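Local coordinates for protein ArCE4A (PDB 5LGC) that probably removes acetyl groups from N-acetylglucosamine polymers such as chitin, as a carbohydrate esterase of the polysaccharide deacetylase family, at residues 28-33 and 54-59; 81-86 and 98-103; 118-123 and 137-142. All blocks are in the same frame, centred on the assembly; numbering follows the deposited sequence.

Contact 1. Residues 28-33 and 54-59. With NAG (2-acetamido-2-deoxy-beta-D-glucopyranose), chain B.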
# COMPACT_ATOMS: atom_id res chain seq x y z
N ALA A 28 -1.07 9.56 -1.35
CA ALA A 28 -1.00 8.33 -0.56
C ALA A 28 0.30 7.57 -0.80
O ALA A 28 0.57 7.12 -1.91
CB ALA A 28 -2.19 7.44 -0.89
N LEU A 29 1.11 7.45 0.26
CA LEU A 29 2.32 6.62 0.22
C LEU A 29 1.95 5.17 0.50
O LEU A 29 1.36 4.87 1.53
CB LEU A 29 3.35 7.10 1.24
CG LEU A 29 3.76 8.57 1.18
CD1 LEU A 29 4.82 8.87 2.24
CD2 LEU A 29 4.28 8.90 -0.21
N THR A 30 2.28 4.28 -0.43
CA THR A 30 1.94 2.87 -0.25
C THR A 30 3.18 1.99 -0.32
O THR A 30 4.12 2.28 -1.04
CB THR A 30 0.93 2.39 -1.31
OG1 THR A 30 1.57 2.36 -2.60
CG2 THR A 30 -0.28 3.32 -1.37
N PHE A 31 3.16 0.91 0.45
CA PHE A 31 4.28 -0.02 0.50
C PHE A 31 3.82 -1.44 0.26
O PHE A 31 2.92 -1.94 0.94
CB PHE A 31 5.00 0.08 1.85
CG PHE A 31 5.51 1.45 2.15
CD1 PHE A 31 6.74 1.87 1.67
CD2 PHE A 31 4.75 2.34 2.89
CE1 PHE A 31 7.22 3.14 1.94
CE2 PHE A 31 5.22 3.62 3.16
CZ PHE A 31 6.46 4.02 2.68
N ASP A 32 4.45 -2.10 -0.70
CA ASP A 32 4.07 -3.46 -1.06
C ASP A 32 5.03 -4.52 -0.53
O ASP A 32 6.21 -4.25 -0.31
CB ASP A 32 3.96 -3.60 -2.58
CG ASP A 32 2.71 -2.96 -3.13
OD1 ASP A 32 2.17 -2.02 -2.52
OD2 ASP A 32 2.26 -3.42 -4.20
N ASP A 33 4.49 -5.73 -0.33
CA ASP A 33 5.25 -6.97 -0.16
C ASP A 33 5.85 -7.16 1.22
O ASP A 33 6.65 -8.06 1.43
CB ASP A 33 6.36 -7.08 -1.21
CG ASP A 33 5.82 -7.28 -2.60
OD1 ASP A 33 4.64 -7.68 -2.71
OD2 ASP A 33 6.56 -7.05 -3.57
N THR A 54 -0.17 3.25 3.59
CA THR A 54 -0.95 2.06 3.29
C THR A 54 -0.01 0.92 2.95
O THR A 54 0.86 1.05 2.09
CB THR A 54 -1.92 2.31 2.12
OG1 THR A 54 -2.71 3.46 2.41
CG2 THR A 54 -2.85 1.11 1.92
N PHE A 55 -0.17 -0.20 3.64
CA PHE A 55 0.68 -1.36 3.42
C PHE A 55 -0.11 -2.47 2.75
O PHE A 55 -1.05 -3.02 3.33
CB PHE A 55 1.28 -1.84 4.74
CG PHE A 55 2.18 -0.84 5.40
CD1 PHE A 55 3.54 -0.82 5.12
CD2 PHE A 55 1.67 0.10 6.28
CE1 PHE A 55 4.37 0.10 5.72
CE2 PHE A 55 2.50 1.03 6.88
CZ PHE A 55 3.85 1.03 6.61
N PHE A 56 0.25 -2.80 1.51
CA PHE A 56 -0.33 -3.95 0.84
C PHE A 56 0.51 -5.17 1.17
O PHE A 56 1.57 -5.39 0.57
CB PHE A 56 -0.43 -3.72 -0.67
CG PHE A 56 -1.42 -2.65 -1.04
CD1 PHE A 56 -2.75 -2.97 -1.25
CD2 PHE A 56 -1.03 -1.33 -1.15
CE1 PHE A 56 -3.67 -2.00 -1.59
CE2 PHE A 56 -1.94 -0.35 -1.48
CZ PHE A 56 -3.26 -0.68 -1.70
N VAL A 57 0.04 -5.94 2.14
CA VAL A 57 0.83 -7.03 2.69
C VAL A 57 0.59 -8.36 1.99
O VAL A 57 -0.51 -8.66 1.52
CB VAL A 57 0.55 -7.20 4.20
CG1 VAL A 57 1.01 -5.97 4.96
CG2 VAL A 57 -0.93 -7.46 4.45
N LEU A 58 1.66 -9.14 1.93
CA LEU A 58 1.61 -10.51 1.43
C LEU A 58 1.10 -11.45 2.52
O LEU A 58 1.65 -11.48 3.62
CB LEU A 58 2.99 -10.96 0.98
CG LEU A 58 3.54 -10.65 -0.41
CD1 LEU A 58 4.78 -11.49 -0.63
CD2 LEU A 58 2.50 -10.92 -1.49
N GLY A 59 0.07 -12.22 2.20
CA GLY A 59 -0.50 -13.16 3.15
C GLY A 59 0.52 -14.05 3.83
O GLY A 59 0.46 -14.27 5.04
C1 NAG B . 6.87 -5.64 -9.38
C2 NAG B . 6.12 -6.26 -8.30
C3 NAG B . 7.13 -6.41 -7.15
C4 NAG B . 8.13 -7.43 -7.61
C5 NAG B . 8.79 -6.88 -8.89
C6 NAG B . 9.81 -7.91 -9.38
C7 NAG B . 4.00 -5.51 -7.22
C8 NAG B . 3.14 -4.27 -6.97
N2 NAG B . 5.11 -5.26 -7.91
O3 NAG B . 6.49 -6.86 -5.95
O4 NAG B . 9.15 -7.60 -6.61
O5 NAG B . 7.81 -6.64 -9.91
O6 NAG B . 9.16 -9.15 -9.66
O7 NAG B . 3.57 -6.64 -6.98
O HOH W 1 -1.24 5.58 2.18
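F31 and F56 meet the opposite strand on different faces of the sheet. F31 shares its face with F55. The two rings lie side by side with planes 24° apart and centroids 5.3 Å apart. They are slid so far that they barely overlap. The closest atoms are F31 CD2 and F55 CE1, 3.6 Å apart. L42 of helix 39-48 packs against both rings. F56 lies on the other face, with T30 and D32. Its CG is anti to the carbonyl carbon (chi1 -68°), which lays the ring alongside the side chain of D32. D32 OD1 comes within 3.5 Å of F56 CD2, its carboxylate plane turned well away from that of the ring. T30 CB approaches the same ring at its edge, in plane, 4.0 Å from F56 CE2.

The strands run parallel, as the two strands of a beta-alpha-beta unit with helix 39-48 as the crossover. T-F-D-D at 30-33 is the first signature motif of the NodB homology fold. F31 N donates to T54 O at 2.8 Å. F56 N donates to F31 O at 2.9 Å. D33 N then closes on F56 O at 3.1 Å, beyond the last beta bridge. There D33 crosses L58, with D33 OD1 near L58 CG and also in a weak hydrogen bond with H82 ND1. D33 OD2 accepts from O3 of the bound N-acetylglucosamine of chain B, but its very short length is doubtful. D32 OD1 has its strongest partner in R120, a salt bridge. The hydroxyl of T30 is held by I170 and R120.

Contact 2. Residues 81-86 and 98-103. With NAG (2-acetamido-2-deoxy-beta-D-glucopyranose), chain B.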
# COMPACT_ATOMS: atom_id res chain seq x y z
N SER A 81 -4.65 -5.84 0.88
CA SER A 81 -4.16 -7.16 0.50
C SER A 81 -3.27 -7.09 -0.73
O SER A 81 -3.57 -6.36 -1.67
CB SER A 81 -5.34 -8.10 0.24
OG SER A 81 -4.90 -9.34 -0.27
N HIS A 82 -2.18 -7.85 -0.73
CA HIS A 82 -1.39 -8.01 -1.94
C HIS A 82 -1.42 -9.46 -2.41
O HIS A 82 -0.52 -9.90 -3.13
CB HIS A 82 0.06 -7.55 -1.72
CG HIS A 82 0.75 -7.14 -2.99
ND1 HIS A 82 2.11 -7.24 -3.17
CD2 HIS A 82 0.25 -6.64 -4.15
CE1 HIS A 82 2.43 -6.81 -4.38
NE2 HIS A 82 1.32 -6.44 -4.99
N THR A 83 -2.48 -10.16 -2.01
CA THR A 83 -2.68 -11.61 -2.20
C THR A 83 -1.72 -12.40 -1.31
O THR A 83 -0.96 -11.82 -0.53
CB THR A 83 -2.50 -12.08 -3.67
OG1 THR A 83 -1.12 -12.00 -4.04
CG2 THR A 83 -3.35 -11.24 -4.63
N PHE A 84 -1.76 -13.73 -1.41
CA PHE A 84 -1.04 -14.55 -0.45
C PHE A 84 0.43 -14.72 -0.78
O PHE A 84 1.28 -14.52 0.07
CB PHE A 84 -1.70 -15.92 -0.32
CG PHE A 84 -1.17 -16.72 0.83
CD1 PHE A 84 -1.53 -16.40 2.13
CD2 PHE A 84 -0.29 -17.77 0.63
CE1 PHE A 84 -1.04 -17.12 3.20
CE2 PHE A 84 0.21 -18.49 1.69
CZ PHE A 84 -0.17 -18.17 2.98
N ASP A 85 0.74 -15.08 -2.02
CA ASP A 85 2.12 -15.35 -2.39
C ASP A 85 2.56 -14.61 -3.64
O ASP A 85 3.43 -15.09 -4.37
CB ASP A 85 2.32 -16.85 -2.58
CG ASP A 85 1.27 -17.46 -3.47
OD1 ASP A 85 0.77 -16.74 -4.35
OD2 ASP A 85 0.94 -18.65 -3.28
N HIS A 86 1.94 -13.46 -3.91
CA HIS A 86 2.38 -12.58 -4.98
C HIS A 86 2.27 -13.21 -6.38
O HIS A 86 3.12 -12.98 -7.25
CB HIS A 86 3.82 -12.14 -4.71
CG HIS A 86 4.23 -10.90 -5.44
ND1 HIS A 86 5.44 -10.80 -6.09
CD2 HIS A 86 3.60 -9.72 -5.62
CE1 HIS A 86 5.54 -9.60 -6.64
NE2 HIS A 86 4.44 -8.93 -6.37
N GLU A 98 -9.54 -17.36 -5.20
CA GLU A 98 -10.27 -17.40 -3.94
C GLU A 98 -9.31 -17.64 -2.78
O GLU A 98 -9.39 -16.98 -1.75
CB GLU A 98 -11.34 -18.49 -3.97
CG GLU A 98 -12.76 -17.95 -3.94
CD GLU A 98 -13.77 -18.94 -3.39
OE1 GLU A 98 -14.19 -19.85 -4.13
OE2 GLU A 98 -14.13 -18.80 -2.20
N HIS A 99 -8.39 -18.58 -2.97
CA HIS A 99 -7.38 -18.87 -1.96
C HIS A 99 -6.48 -17.67 -1.73
O HIS A 99 -6.16 -17.34 -0.59
CB HIS A 99 -6.54 -20.09 -2.34
CG HIS A 99 -7.28 -21.39 -2.24
ND1 HIS A 99 -8.46 -21.53 -1.55
CD2 HIS A 99 -6.99 -22.62 -2.75
CE1 HIS A 99 -8.87 -22.78 -1.63
NE2 HIS A 99 -8.00 -23.46 -2.36
N GLU A 100 -6.06 -17.02 -2.81
CA GLU A 100 -5.18 -15.85 -2.69
C GLU A 100 -5.85 -14.76 -1.87
O GLU A 100 -5.22 -14.15 -1.00
CB GLU A 100 -4.81 -15.29 -4.06
CG GLU A 100 -3.93 -16.20 -4.90
CD GLU A 100 -2.52 -16.30 -4.38
OE1 GLU A 100 -2.12 -15.48 -3.53
OE2 GLU A 100 -1.80 -17.21 -4.84
N VAL A 101 -7.12 -14.52 -2.14
CA VAL A 101 -7.87 -13.50 -1.42
C VAL A 101 -8.13 -13.90 0.03
O VAL A 101 -7.79 -13.17 0.95
CB VAL A 101 -9.22 -13.22 -2.10
CG1 VAL A 101 -10.06 -12.28 -1.24
CG2 VAL A 101 -9.01 -12.64 -3.50
N GLN A 102 -8.72 -15.08 0.21
CA GLN A 102 -9.24 -15.48 1.52
C GLN A 102 -8.15 -15.82 2.53
O GLN A 102 -8.27 -15.48 3.71
CB GLN A 102 -10.20 -16.66 1.35
CG GLN A 102 -11.52 -16.23 0.71
CD GLN A 102 -12.36 -17.40 0.21
OE1 GLN A 102 -12.16 -18.54 0.62
NE2 GLN A 102 -13.29 -17.11 -0.70
N TRP A 103 -7.08 -16.49 2.09
CA TRP A 103 -5.99 -16.85 3.01
C TRP A 103 -5.33 -15.60 3.55
O TRP A 103 -4.92 -15.55 4.70
CB TRP A 103 -4.96 -17.73 2.32
CG TRP A 103 -5.49 -19.06 1.95
CD1 TRP A 103 -6.75 -19.53 2.19
CD2 TRP A 103 -4.78 -20.12 1.30
NE1 TRP A 103 -6.87 -20.82 1.71
CE2 TRP A 103 -5.67 -21.20 1.16
CE3 TRP A 103 -3.47 -20.26 0.81
CZ2 TRP A 103 -5.31 -22.40 0.56
CZ3 TRP A 103 -3.11 -21.44 0.22
CH2 TRP A 103 -4.02 -22.50 0.09
C1 NAG B . 6.87 -5.64 -9.38
C2 NAG B . 6.12 -6.26 -8.30
C3 NAG B . 7.13 -6.41 -7.15
C4 NAG B . 8.13 -7.43 -7.61
C5 NAG B . 8.79 -6.88 -8.89
C6 NAG B . 9.81 -7.91 -9.38
C7 NAG B . 4.00 -5.51 -7.22
C8 NAG B . 3.14 -4.27 -6.97
N2 NAG B . 5.11 -5.26 -7.91
O3 NAG B . 6.49 -6.86 -5.95
O4 NAG B . 9.15 -7.60 -6.61
O5 NAG B . 7.81 -6.64 -9.91
O6 NAG B . 9.16 -9.15 -9.66
O7 NAG B . 3.57 -6.64 -6.98
O HOH W 2 -7.03 -10.65 0.40
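F84 and W103 form a T-shaped stack, with planes at 87° and 5.5 Å between the centroids of the F84 ring and the six-membered ring of W103. The edge of W103 points at one face of F84, with W103 CE3 4.0 Å above that plane and offset toward the rim. One face of the W103 ring carries H99 CB over its centre. W103 CB adds an apolar touch at 3.7 Å to F84 CD1. At the segment's end, the H86 ring edge is turned to O7 of the chain B sugar. That oxygen crowds its neighbours in the model, so its exact place is doubtful.

E100 reaches into the loop because its chain bends at chi2 (-71°). Its OE1 accepts from two successive amides. F84 N meets OE1 at 2.8 Å, nearly along its C-O axis. D85 N meets OE1 at 3.3 Å on the syn lone pair. E100 OE2 lies 2.7 Å from D85 OD1, close enough that one acid probably holds a proton. D85 also forms a salt bridge with K87. Replacing E100 by an alanine would remove both oxygens, and the amides of F84 and D85 would probably lose their shared acceptor, freeing the turn to shift.

H-T-F-D-H at 82-86 is the second NodB signature motif. Just before it, S81 OG accepts from T83 N, an ST turn, and water 2 links S81 OG to V101 O. The motif leaves strand 78-81 beside the loop that carries I118 and R120, and helix 94-112 packs against it through E100, W103 and T104.

Contact 3. Residues 118-123 and 137-142. With NAG (2-acetamido-2-deoxy-beta-D-glucopyranose), chain B; NAG (2-acetamido-2-deoxy-beta-D-glucopyranose), chain C.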
# COMPACT_ATOMS: atom_id res chain seq x y z
N ILE A 118 -9.14 -3.16 0.79
CA ILE A 118 -8.64 -2.93 -0.56
C ILE A 118 -7.62 -4.00 -0.93
O ILE A 118 -6.98 -4.60 -0.06
CB ILE A 118 -7.99 -1.54 -0.70
CG1 ILE A 118 -6.89 -1.34 0.35
CG2 ILE A 118 -9.04 -0.44 -0.58
CD1 ILE A 118 -6.19 0.01 0.25
N LEU A 119 -7.48 -4.25 -2.23
CA LEU A 119 -6.51 -5.21 -2.73
C LEU A 119 -5.71 -4.59 -3.88
O LEU A 119 -6.27 -3.90 -4.73
CB LEU A 119 -7.21 -6.50 -3.20
CG LEU A 119 -6.33 -7.68 -3.63
CD1 LEU A 119 -7.00 -9.00 -3.28
CD2 LEU A 119 -6.01 -7.62 -5.11
N ARG A 120 -4.40 -4.84 -3.89
CA ARG A 120 -3.58 -4.48 -5.05
C ARG A 120 -3.15 -5.74 -5.79
O ARG A 120 -2.52 -6.62 -5.21
CB ARG A 120 -2.36 -3.66 -4.62
CG ARG A 120 -1.41 -3.28 -5.76
CD ARG A 120 -0.34 -2.31 -5.28
NE ARG A 120 -0.83 -0.93 -5.20
CZ ARG A 120 -0.24 0.03 -4.48
NH1 ARG A 120 0.84 -0.23 -3.77
NH2 ARG A 120 -0.76 1.26 -4.47
N PRO A 121 -3.52 -5.85 -7.07
CA PRO A 121 -3.12 -7.04 -7.83
C PRO A 121 -1.61 -7.07 -8.09
O PRO A 121 -1.04 -6.05 -8.49
CB PRO A 121 -3.90 -6.90 -9.15
CG PRO A 121 -4.22 -5.44 -9.26
CD PRO A 121 -4.39 -4.95 -7.85
N PRO A 122 -0.97 -8.23 -7.84
CA PRO A 122 0.46 -8.40 -8.10
C PRO A 122 0.82 -8.07 -9.55
O PRO A 122 0.10 -8.45 -10.47
CB PRO A 122 0.69 -9.89 -7.81
CG PRO A 122 -0.34 -10.20 -6.76
CD PRO A 122 -1.55 -9.40 -7.17
N TYR A 123 1.92 -7.33 -9.72
CA TYR A 123 2.43 -6.92 -11.03
C TYR A 123 1.46 -5.99 -11.75
O TYR A 123 1.65 -5.67 -12.92
CB TYR A 123 2.75 -8.15 -11.89
CG TYR A 123 3.51 -9.18 -11.09
CD1 TYR A 123 4.82 -8.95 -10.70
CD2 TYR A 123 2.91 -10.37 -10.69
CE1 TYR A 123 5.52 -9.87 -9.95
CE2 TYR A 123 3.60 -11.30 -9.94
CZ TYR A 123 4.91 -11.05 -9.57
OH TYR A 123 5.61 -11.97 -8.82
N PRO A 137 -12.26 -3.22 -3.70
CA PRO A 137 -11.73 -2.33 -4.74
C PRO A 137 -10.28 -2.67 -5.06
O PRO A 137 -9.50 -2.94 -4.16
CB PRO A 137 -11.82 -0.94 -4.09
CG PRO A 137 -12.91 -1.06 -3.09
CD PRO A 137 -12.82 -2.46 -2.57
N LEU A 138 -9.93 -2.67 -6.34
CA LEU A 138 -8.55 -2.88 -6.74
C LEU A 138 -7.82 -1.55 -6.75
O LEU A 138 -8.27 -0.60 -7.38
CB LEU A 138 -8.45 -3.55 -8.11
CG LEU A 138 -8.55 -5.07 -8.16
CD1 LEU A 138 -9.95 -5.54 -7.78
CD2 LEU A 138 -8.17 -5.57 -9.55
N VAL A 139 -6.70 -1.48 -6.04
CA VAL A 139 -5.94 -0.24 -5.96
C VAL A 139 -4.60 -0.39 -6.65
O VAL A 139 -3.76 -1.19 -6.24
CB VAL A 139 -5.71 0.20 -4.51
CG1 VAL A 139 -4.97 1.52 -4.48
CG2 VAL A 139 -7.02 0.31 -3.76
N LEU A 140 -4.40 0.38 -7.71
CA LEU A 140 -3.13 0.36 -8.41
C LEU A 140 -2.28 1.54 -7.94
O LEU A 140 -2.23 1.82 -6.74
CB LEU A 140 -3.34 0.39 -9.93
CG LEU A 140 -3.85 -0.89 -10.62
CD1 LEU A 140 -2.91 -2.06 -10.38
CD2 LEU A 140 -5.27 -1.27 -10.22
N TRP A 141 -1.63 2.22 -8.86
CA TRP A 141 -0.77 3.35 -8.52
C TRP A 141 -0.64 4.26 -9.73
O TRP A 141 -0.90 3.84 -10.86
CB TRP A 141 0.61 2.87 -8.07
CG TRP A 141 1.25 2.01 -9.11
CD1 TRP A 141 2.03 2.43 -10.15
CD2 TRP A 141 1.15 0.59 -9.23
NE1 TRP A 141 2.42 1.36 -10.90
CE2 TRP A 141 1.89 0.22 -10.36
CE3 TRP A 141 0.50 -0.40 -8.48
CZ2 TRP A 141 2.01 -1.11 -10.77
CZ3 TRP A 141 0.61 -1.72 -8.89
CH2 TRP A 141 1.36 -2.06 -10.03
N ASP A 142 -0.22 5.50 -9.53
CA ASP A 142 0.04 6.35 -10.68
C ASP A 142 1.49 6.81 -10.68
O ASP A 142 1.99 7.34 -11.68
CB ASP A 142 -0.91 7.55 -10.72
CG ASP A 142 -0.65 8.53 -9.62
OD1 ASP A 142 -0.53 8.09 -8.45
OD2 ASP A 142 -0.56 9.74 -9.91
C1 NAG B . 6.87 -5.64 -9.38
C2 NAG B . 6.12 -6.26 -8.30
C3 NAG B . 7.13 -6.41 -7.15
C4 NAG B . 8.13 -7.43 -7.61
C5 NAG B . 8.79 -6.88 -8.89
C6 NAG B . 9.81 -7.91 -9.38
C7 NAG B . 4.00 -5.51 -7.22
C8 NAG B . 3.14 -4.27 -6.97
N2 NAG B . 5.11 -5.26 -7.91
O3 NAG B . 6.49 -6.86 -5.95
O4 NAG B . 9.15 -7.60 -6.61
O5 NAG B . 7.81 -6.64 -9.91
O6 NAG B . 9.16 -9.15 -9.66
O7 NAG B . 3.57 -6.64 -6.98
C1 NAG C . 5.67 -3.08 -13.80
C2 NAG C . 6.73 -4.19 -13.78
C3 NAG C . 6.32 -5.20 -12.73
C4 NAG C . 6.26 -4.49 -11.40
C5 NAG C . 5.20 -3.40 -11.49
C6 NAG C . 5.03 -2.72 -10.12
C7 NAG C . 5.78 -5.42 -15.74
C8 NAG C . 6.13 -5.99 -17.12
N2 NAG C . 6.81 -4.81 -15.12
O1 NAG C . 6.03 -2.06 -14.74
O3 NAG C . 7.31 -6.25 -12.67
O4 NAG C . 5.88 -5.40 -10.37
O5 NAG C . 5.56 -2.46 -12.52
O6 NAG C . 6.28 -2.15 -9.71
O7 NAG C . 4.65 -5.58 -15.28
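This is a short backbone pairing, extended by an arginine, between the 118-123 loop and the chain around strand 138-139. It lies in the buried interior, next to strands 54-57 and 168-173. L119 and L138 form a single bridge. L119 N donates to P137 O at 3.1 Å, and V139 N returns to L119 O at 2.8 Å.

R120 carries the interaction onward. It leaves the backbone with CG anti to N (chi1 178°), then bends at chi3 (-80°), which brings the guanidinium to the carbonyls of V139 and L140. NE donates to V139 O at 3.1 Å and NH2 donates to L140 O at 2.8 Å. Both donors sit above the planes of their carbonyls. W141 presents its edge to one face of the guanidinium, the two planes perpendicular, with W141 CE3 3.6 Å from R120 NE. Apolar contacts flank this grip. I118 CB touches V139 CG2 at 3.7 Å, and P121 CG touches L140 CD1 at 3.8 Å.

R-P-P-Y at 120-123 is the third NodB signature motif, and it borders the sugar site. Y123 N donates to O7 of the chain B sugar, though that oxygen's place is less sure. W141 CZ2 comes within 3.5 Å of C6 of the chain C sugar.

NH1 of R120 turns to T30 and makes a salt bridge with D32. The guanidinium's rotation is fixed by two carbonyls and its NH1 by D32. This places R120 as a second-shell residue that probably positions D32, whose other oxygen faces the sugar's acetyl group.

Overall arrangement
From the N terminus the contacts follow in series, and none nests in or crosses another. Contact 1 closes the beta-alpha-beta unit made with helix 39-48. Contact 2 closes the shorter loop between strand 78-81 and helix 94-112. Contact 3 closes the loop holding helix 128-131 and joins 118-123 to strand 138-139. Their neighbouring ends are tied together: V57 and G59 pair with H82 and T83, S81 pairs with I118 and R120, and contact 3 reaches back to contact 1. The three NodB motifs, one in each contact, gather round the chain B sugar. The arrangement fits the distorted beta/alpha barrel of polysaccharide deacetylases, with the site at the strands' C-terminal ends.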